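Local coordinates for conserved hypothetical protein (Corynebacterium diphtheriae NCTC 13129, PDB 2GS5) that is of unknown function but belongs to the UPF0301 (AlgH) family of YqgE/AlgH-like bacterial proteins, at residues A[38-43]-A[113-118]. Residues are numbered along the deposited sequence; the frame is centred on the assembly and turned at random.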
loop_
_atom_site.group_PDB
_atom_site.type_symbol
_atom_site.label_atom_id
_atom_site.label_comp_id
_atom_site.label_asym_id
_atom_site.label_seq_id
_atom_site.Cartn_x
_atom_site.Cartn_y
_atom_site.Cartn_z
ATOM N N LEU A 38 1.500 1.777 -1.431
ATOM C CA LEU A 38 0.226 2.455 -1.215
ATOM C C LEU A 38 0.469 3.849 -0.667
ATOM O O LEU A 38 1.066 4.006 0.398
ATOM C CB LEU A 38 -0.623 1.669 -0.223
ATOM C CG LEU A 38 -1.962 2.268 0.185
ATOM C CD1 LEU A 38 -2.918 2.315 -0.988
ATOM C CD2 LEU A 38 -2.564 1.482 1.347
ATOM N N ILE A 39 -0.001 4.856 -1.393
ATOM C CA ILE A 39 0.097 6.242 -0.942
ATOM C C ILE A 39 -0.913 6.468 0.177
ATOM O O ILE A 39 -2.116 6.240 -0.002
ATOM C CB ILE A 39 -0.129 7.241 -2.104
ATOM C CG1 ILE A 39 0.953 7.046 -3.170
ATOM C CG2 ILE A 39 -0.168 8.688 -1.591
ATOM C CD1 ILE A 39 0.704 7.823 -4.443
ATOM N N ILE A 40 -0.411 6.877 1.344
ATOM C CA ILE A 40 -1.259 7.096 2.529
ATOM C C ILE A 40 -1.398 8.572 2.905
ATOM O O ILE A 40 -2.239 8.931 3.740
ATOM C CB ILE A 40 -0.726 6.287 3.746
ATOM C CG1 ILE A 40 0.681 6.744 4.164
ATOM C CG2 ILE A 40 -0.739 4.792 3.426
ATOM C CD1 ILE A 40 1.235 5.972 5.352
ATOM N N GLU A 41 -0.567 9.417 2.317
ATOM C CA GLU A 41 -0.633 10.862 2.538
ATOM C C GLU A 41 0.067 11.548 1.377
ATOM O O GLU A 41 1.170 11.173 1.002
ATOM C CB GLU A 41 0.040 11.233 3.856
ATOM C CG GLU A 41 0.185 12.726 4.112
ATOM C CD GLU A 41 -1.059 13.385 4.687
ATOM O OE1 GLU A 41 -2.061 12.690 4.970
ATOM O OE2 GLU A 41 -1.017 14.610 4.850
ATOM N N HIS A 42 -0.562 12.574 0.825
ATOM C CA HIS A 42 -0.001 13.280 -0.305
ATOM C C HIS A 42 -0.345 14.739 -0.131
ATOM O O HIS A 42 -1.508 15.140 -0.262
ATOM C CB HIS A 42 -0.559 12.708 -1.607
ATOM C CG HIS A 42 -0.026 13.362 -2.836
ATOM N ND1 HIS A 42 1.319 13.402 -3.144
ATOM C CD2 HIS A 42 -0.661 14.010 -3.843
ATOM C CE1 HIS A 42 1.486 14.035 -4.291
ATOM N NE2 HIS A 42 0.301 14.421 -4.731
ATOM N N SER A 43 0.663 15.516 0.223
ATOM C CA SER A 43 0.447 16.903 0.594
ATOM C C SER A 43 1.588 17.778 0.085
ATOM O O SER A 43 2.554 17.289 -0.503
ATOM C CB SER A 43 0.347 16.988 2.111
ATOM O OG SER A 43 1.639 16.943 2.670
ATOM N N LEU A 113 -10.481 1.835 1.481
ATOM C CA LEU A 113 -9.201 1.794 2.161
ATOM C C LEU A 113 -9.119 2.930 3.155
ATOM O O LEU A 113 -9.446 4.067 2.828
ATOM C CB LEU A 113 -8.057 1.887 1.154
ATOM C CG LEU A 113 -8.029 0.772 0.118
ATOM C CD1 LEU A 113 -6.844 0.961 -0.826
ATOM C CD2 LEU A 113 -7.975 -0.593 0.779
ATOM N N VAL A 114 -8.671 2.615 4.367
ATOM C CA VAL A 114 -8.546 3.589 5.431
ATOM C C VAL A 114 -7.245 3.396 6.193
ATOM O O VAL A 114 -6.703 2.300 6.239
ATOM C CB VAL A 114 -9.703 3.465 6.465
ATOM C CG1 VAL A 114 -11.009 3.959 5.874
ATOM C CG2 VAL A 114 -9.825 2.022 6.986
HETATM N N MSE A 115 -6.736 4.481 6.764
HETATM C CA MSE A 115 -5.698 4.377 7.786
HETATM C C MSE A 115 -6.394 4.265 9.147
HETATM O O MSE A 115 -7.258 5.080 9.473
HETATM C CB MSE A 115 -4.754 5.590 7.731
HETATM C CG MSE A 115 -3.523 5.444 6.827
HETATM SE SE MSE A 115 -2.280 6.817 7.417
HETATM C CE MSE A 115 -3.444 8.390 7.345
ATOM N N VAL A 116 -6.022 3.251 9.930
ATOM C CA VAL A 116 -6.627 2.999 11.236
ATOM C C VAL A 116 -5.753 3.632 12.300
ATOM O O VAL A 116 -4.548 3.388 12.342
ATOM C CB VAL A 116 -6.734 1.488 11.523
ATOM C CG1 VAL A 116 -7.373 1.235 12.884
ATOM C CG2 VAL A 116 -7.524 0.786 10.417
ATOM N N ASN A 117 -6.351 4.465 13.142
ATOM C CA ASN A 117 -5.637 5.032 14.260
ATOM C C ASN A 117 -5.397 3.953 15.299
ATOM O O ASN A 117 -6.343 3.457 15.909
ATOM C CB ASN A 117 -6.432 6.190 14.865
ATOM C CG ASN A 117 -5.627 6.992 15.848
ATOM O OD1 ASN A 117 -4.939 6.442 16.715
ATOM N ND2 ASN A 117 -5.713 8.315 15.728
ATOM N N LEU A 118 -4.130 3.578 15.500
ATOM C CA LEU A 118 -3.808 2.448 16.385
ATOM C C LEU A 118 -3.930 2.790 17.869
ATOM O O LEU A 118 -3.734 1.932 18.724
ATOM C CB LEU A 118 -2.425 1.873 16.059
ATOM C CG LEU A 118 -2.305 1.261 14.661
ATOM C CD1 LEU A 118 -0.888 0.738 14.389
ATOM C CD2 LEU A 118 -3.344 0.170 14.425
#
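Leu38 and Ile40 of strand 36-42 meet Leu113 and selenomethionine Met115 of strand 113-116 in an apolar contact, almost wholly between side chains, that joins two strands of the branched or strongly curved mixed beta-sheet of this AlgH-family fold. The strands are not sheet neighbours: no hydrogen bond crosses, and the closest CA atoms, those of Ile40 and Met115, are 7.4 Å apart. Strand 36-42 pairs with 19-23 and 47-51, and 113-116 with 87-94 and 106-110. Leu38 and Leu113 both point toward the opposite segment and touch by one methyl each, CD1 to CD1 at 4.2 Å, with Val91 and Val93 of strand 87-94 and Ala160 packed around them. Leu38 reaches across because its CG lies anti to the backbone N (chi1 177°). Further along, Ile40 and Glu41 both face Phe48, a classic beta bulge, and here Met115 buries the most surface. Its chain runs at about a right angle to the Ile40 side chain, setting SE 4.2 Å from Ile40 CD1 and 4.0 Å from Ile40 CB. A bend at chi3 (-52°) carries the terminal methyl past the side chain to the backbone, where Met115 CE rests 3.8 Å from Ile40 O.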